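Local coordinates for succinate-acetate/proton symporter SatP (Escherichia coli K-12, PDB 5ZUG), which probably carries acetate and succinate across the bacterial membrane, forming a hexameric channel for acetate, at residues Lys7-Phe19 / Ala166-Gln178. Residues are numbered along the deposited sequence; the frame is centred on the assembly and turned at random.
Sequences KLANPAPLGLMGF and AIYLAMGEVLNEQ. With BNG (nonyl beta-D-glucopyranoside), chain G.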
# COMPACT_ATOMS: atom_id res chain seq x y z
N LYS A 7 -7.23 14.76 21.67
CA LYS A 7 -7.25 15.51 20.41
C LYS A 7 -7.11 14.55 19.21
O LYS A 7 -7.56 14.84 18.09
CB LYS A 7 -6.17 16.59 20.40
CG LYS A 7 -6.29 17.50 19.20
CD LYS A 7 -5.24 18.60 19.20
CE LYS A 7 -5.57 19.72 20.21
NZ LYS A 7 -4.36 20.51 20.55
N LEU A 8 -6.46 13.42 19.44
CA LEU A 8 -6.50 12.33 18.49
C LEU A 8 -7.80 11.57 18.72
O LEU A 8 -8.20 11.34 19.87
CB LEU A 8 -5.29 11.41 18.70
CG LEU A 8 -3.92 11.98 18.34
CD1 LEU A 8 -2.82 10.93 18.49
CD2 LEU A 8 -3.93 12.60 16.97
N ALA A 9 -8.50 11.23 17.63
CA ALA A 9 -9.75 10.48 17.75
C ALA A 9 -9.50 9.18 18.51
O ALA A 9 -8.38 8.69 18.58
CB ALA A 9 -10.34 10.22 16.37
N ASN A 10 -10.56 8.61 19.09
CA ASN A 10 -10.45 7.31 19.73
C ASN A 10 -10.64 6.24 18.64
O ASN A 10 -11.73 6.16 18.05
CB ASN A 10 -11.47 7.16 20.83
CG ASN A 10 -11.31 5.88 21.65
OD1 ASN A 10 -10.32 5.16 21.55
ND2 ASN A 10 -12.29 5.61 22.51
N PRO A 11 -9.62 5.43 18.32
CA PRO A 11 -9.81 4.41 17.28
C PRO A 11 -10.39 3.14 17.81
O PRO A 11 -10.68 2.24 17.02
CB PRO A 11 -8.40 4.17 16.77
CG PRO A 11 -7.51 4.40 18.06
CD PRO A 11 -8.24 5.46 18.85
N ALA A 12 -10.54 3.02 19.13
CA ALA A 12 -11.04 1.78 19.70
C ALA A 12 -12.41 1.40 19.17
O ALA A 12 -12.58 0.23 18.79
CB ALA A 12 -11.07 1.85 21.23
N PRO A 13 -13.40 2.30 19.08
CA PRO A 13 -14.70 1.89 18.52
C PRO A 13 -14.65 1.26 17.13
O PRO A 13 -15.39 0.30 16.89
CB PRO A 13 -15.49 3.20 18.56
CG PRO A 13 -14.90 3.95 19.70
CD PRO A 13 -13.45 3.66 19.63
N LEU A 14 -13.81 1.77 16.21
CA LEU A 14 -13.62 1.19 14.89
C LEU A 14 -13.11 -0.25 14.96
O LEU A 14 -13.61 -1.14 14.26
CB LEU A 14 -12.64 2.03 14.09
CG LEU A 14 -12.14 1.44 12.77
CD1 LEU A 14 -13.25 1.31 11.70
CD2 LEU A 14 -10.93 2.21 12.24
N GLY A 15 -12.07 -0.49 15.76
CA GLY A 15 -11.55 -1.85 15.89
C GLY A 15 -12.54 -2.79 16.55
O GLY A 15 -12.66 -3.95 16.16
N LEU A 16 -13.23 -2.30 17.57
CA LEU A 16 -14.26 -3.09 18.24
C LEU A 16 -15.43 -3.39 17.32
O LEU A 16 -16.01 -4.48 17.40
CB LEU A 16 -14.74 -2.36 19.49
CG LEU A 16 -13.82 -2.43 20.72
CD1 LEU A 16 -14.12 -1.35 21.77
CD2 LEU A 16 -13.94 -3.83 21.32
N MET A 17 -15.84 -2.43 16.49
CA MET A 17 -16.90 -2.71 15.53
C MET A 17 -16.49 -3.80 14.55
O MET A 17 -17.24 -4.75 14.29
CB MET A 17 -17.28 -1.46 14.75
CG MET A 17 -18.14 -0.49 15.48
SD MET A 17 -19.58 -1.23 16.27
CE MET A 17 -20.35 -2.21 14.98
N GLY A 18 -15.31 -3.63 13.95
CA GLY A 18 -14.83 -4.61 12.99
C GLY A 18 -14.74 -5.99 13.59
O GLY A 18 -15.24 -6.96 13.03
N PHE A 19 -14.06 -6.10 14.73
CA PHE A 19 -13.98 -7.37 15.43
C PHE A 19 -15.37 -7.92 15.75
O PHE A 19 -15.69 -9.05 15.39
CB PHE A 19 -13.18 -7.21 16.71
CG PHE A 19 -13.33 -8.37 17.64
CD1 PHE A 19 -12.51 -9.46 17.53
CD2 PHE A 19 -14.32 -8.37 18.62
CE1 PHE A 19 -12.65 -10.52 18.39
CE2 PHE A 19 -14.47 -9.45 19.47
CZ PHE A 19 -13.63 -10.51 19.36
N ALA A 166 -18.60 -6.33 22.14
CA ALA A 166 -17.68 -5.40 21.50
C ALA A 166 -18.43 -4.30 20.79
O ALA A 166 -17.99 -3.14 20.78
CB ALA A 166 -16.77 -6.15 20.52
N ILE A 167 -19.57 -4.64 20.18
CA ILE A 167 -20.39 -3.64 19.50
C ILE A 167 -20.97 -2.66 20.50
O ILE A 167 -20.95 -1.44 20.29
CB ILE A 167 -21.50 -4.32 18.69
CG1 ILE A 167 -20.87 -5.16 17.56
CG2 ILE A 167 -22.45 -3.28 18.15
CD1 ILE A 167 -21.86 -5.84 16.69
N TYR A 168 -21.50 -3.18 21.61
CA TYR A 168 -22.06 -2.31 22.65
C TYR A 168 -20.98 -1.42 23.24
O TYR A 168 -21.15 -0.20 23.34
CB TYR A 168 -22.70 -3.16 23.74
CG TYR A 168 -23.26 -2.31 24.85
CD1 TYR A 168 -24.44 -1.59 24.65
CD2 TYR A 168 -22.58 -2.19 26.06
CE1 TYR A 168 -24.95 -0.80 25.65
CE2 TYR A 168 -23.09 -1.40 27.07
CZ TYR A 168 -24.27 -0.70 26.86
OH TYR A 168 -24.77 0.08 27.87
N LEU A 169 -19.83 -2.01 23.58
CA LEU A 169 -18.72 -1.26 24.13
C LEU A 169 -18.28 -0.15 23.18
O LEU A 169 -18.09 1.00 23.58
CB LEU A 169 -17.54 -2.19 24.40
CG LEU A 169 -16.36 -1.43 25.00
CD1 LEU A 169 -16.88 -0.75 26.27
CD2 LEU A 169 -15.07 -2.25 25.22
N ALA A 170 -18.13 -0.48 21.89
CA ALA A 170 -17.76 0.52 20.90
C ALA A 170 -18.78 1.63 20.84
O ALA A 170 -18.41 2.81 20.77
CB ALA A 170 -17.62 -0.14 19.53
N MET A 171 -20.07 1.29 20.79
CA MET A 171 -21.07 2.35 20.72
C MET A 171 -21.20 3.12 22.03
O MET A 171 -21.52 4.31 22.01
CB MET A 171 -22.40 1.80 20.22
CG MET A 171 -22.32 1.38 18.75
SD MET A 171 -21.66 2.63 17.58
CE MET A 171 -19.91 2.24 17.48
N GLY A 172 -20.91 2.50 23.17
CA GLY A 172 -20.78 3.26 24.40
C GLY A 172 -19.69 4.31 24.27
O GLY A 172 -19.95 5.49 24.44
N GLU A 173 -18.46 3.90 23.97
CA GLU A 173 -17.35 4.83 23.79
C GLU A 173 -17.71 5.96 22.83
O GLU A 173 -17.46 7.14 23.11
CB GLU A 173 -16.11 4.07 23.31
CG GLU A 173 -15.61 3.05 24.33
CD GLU A 173 -14.27 3.40 24.96
OE1 GLU A 173 -13.26 2.74 24.58
OE2 GLU A 173 -14.19 4.32 25.81
N VAL A 174 -18.24 5.63 21.66
CA VAL A 174 -18.52 6.71 20.72
C VAL A 174 -19.63 7.60 21.27
O VAL A 174 -19.50 8.83 21.25
CB VAL A 174 -18.82 6.15 19.30
CG1 VAL A 174 -19.88 5.19 19.36
CG2 VAL A 174 -19.21 7.23 18.32
N LEU A 175 -20.70 7.02 21.82
CA LEU A 175 -21.85 7.82 22.24
C LEU A 175 -21.60 8.59 23.52
O LEU A 175 -22.14 9.69 23.70
CB LEU A 175 -23.11 6.97 22.42
CG LEU A 175 -23.97 6.50 21.24
CD1 LEU A 175 -25.13 5.69 21.76
CD2 LEU A 175 -24.44 7.65 20.43
N ASN A 176 -20.85 8.01 24.46
CA ASN A 176 -20.50 8.74 25.67
C ASN A 176 -19.65 9.96 25.34
O ASN A 176 -19.89 11.05 25.89
CB ASN A 176 -19.76 7.82 26.63
CG ASN A 176 -20.65 6.73 27.21
OD1 ASN A 176 -21.87 6.74 27.05
ND2 ASN A 176 -20.02 5.76 27.86
N GLU A 177 -18.66 9.82 24.44
CA GLU A 177 -17.87 10.98 24.02
C GLU A 177 -18.74 12.03 23.34
O GLU A 177 -18.54 13.23 23.54
CB GLU A 177 -16.73 10.57 23.08
CG GLU A 177 -15.90 11.74 22.53
CD GLU A 177 -14.76 11.32 21.60
OE1 GLU A 177 -14.34 12.15 20.75
OE2 GLU A 177 -14.27 10.16 21.72
N GLN A 178 -19.72 11.59 22.57
CA GLN A 178 -20.47 12.53 21.76
C GLN A 178 -21.38 13.41 22.62
O GLN A 178 -21.56 14.59 22.34
CB GLN A 178 -21.24 11.77 20.68
CG GLN A 178 -21.21 12.44 19.32
CD GLN A 178 -19.80 12.64 18.79
OE1 GLN A 178 -18.85 11.94 19.18
NE2 GLN A 178 -19.64 13.61 17.89
C1 BNG G . -8.87 1.56 25.29
C2 BNG G . -10.02 2.44 25.73
C3 BNG G . -9.43 3.69 26.18
C4 BNG G . -8.85 3.40 27.51
C5 BNG G . -7.69 2.40 27.38
C6 BNG G . -7.86 1.22 28.26
C1' BNG G . -8.27 -0.53 24.72
C2' BNG G . -9.11 -1.20 23.64
C3' BNG G . -8.50 -2.55 23.30
C4' BNG G . -9.66 -3.53 22.97
C5' BNG G . -9.19 -4.49 21.88
C6' BNG G . -10.40 -5.42 21.70
C7' BNG G . -10.35 -6.03 20.30
C8' BNG G . -10.34 -7.55 20.52
C9' BNG G . -11.62 -7.94 21.25
O1 BNG G . -9.18 0.27 25.42
O2 BNG G . -10.94 2.74 24.70
O3 BNG G . -10.39 4.75 26.26
O4 BNG G . -8.44 4.65 28.06
O5 BNG G . -7.62 1.69 26.11
O6 BNG G . -7.65 0.23 27.31
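Helix 12-19 and helix 166-178 run nearly antiparallel, their axes 158° apart and 8.0 Å from each other at closest approach, with P13 set against A170. With just a methyl at A170, the backbones can come this close: its CB lies near the carbonyl O of P13 and 3.6 Å from CB of L16. L16 spreads its two methyls, CD1 going to CD2 of L169 (3.7 Å) and CD2 to CB of A166. M17, bent at both chi2 and chi3, lays SD against CE of M171 (3.7 Å) and turns CE to I167. The pairing joins the first and last helices of this six-helix GPR1/FUN34/YaaH subunit, and F111 and M115 of a neighbouring subunit pack on M17 and M171. In the loop that leads into the helix, OD1 of N10 accepts the N-H of A12 in a capping bond, the donor above the carbonyl plane. The N10 amide plane lies 85° from the carboxylate plane of E173, with ND2 3.7 Å from OE1, a contact and not a hydrogen bond. O2 of a bound nonyl glucoside is modelled so close to OE1 of E173 that their hydrogen bond is doubtful in detail. The detergent tail then follows L16 to F19, where C9' lies over the ring centre, 3.6 Å above its plane, while CB of A166 meets the ring edge.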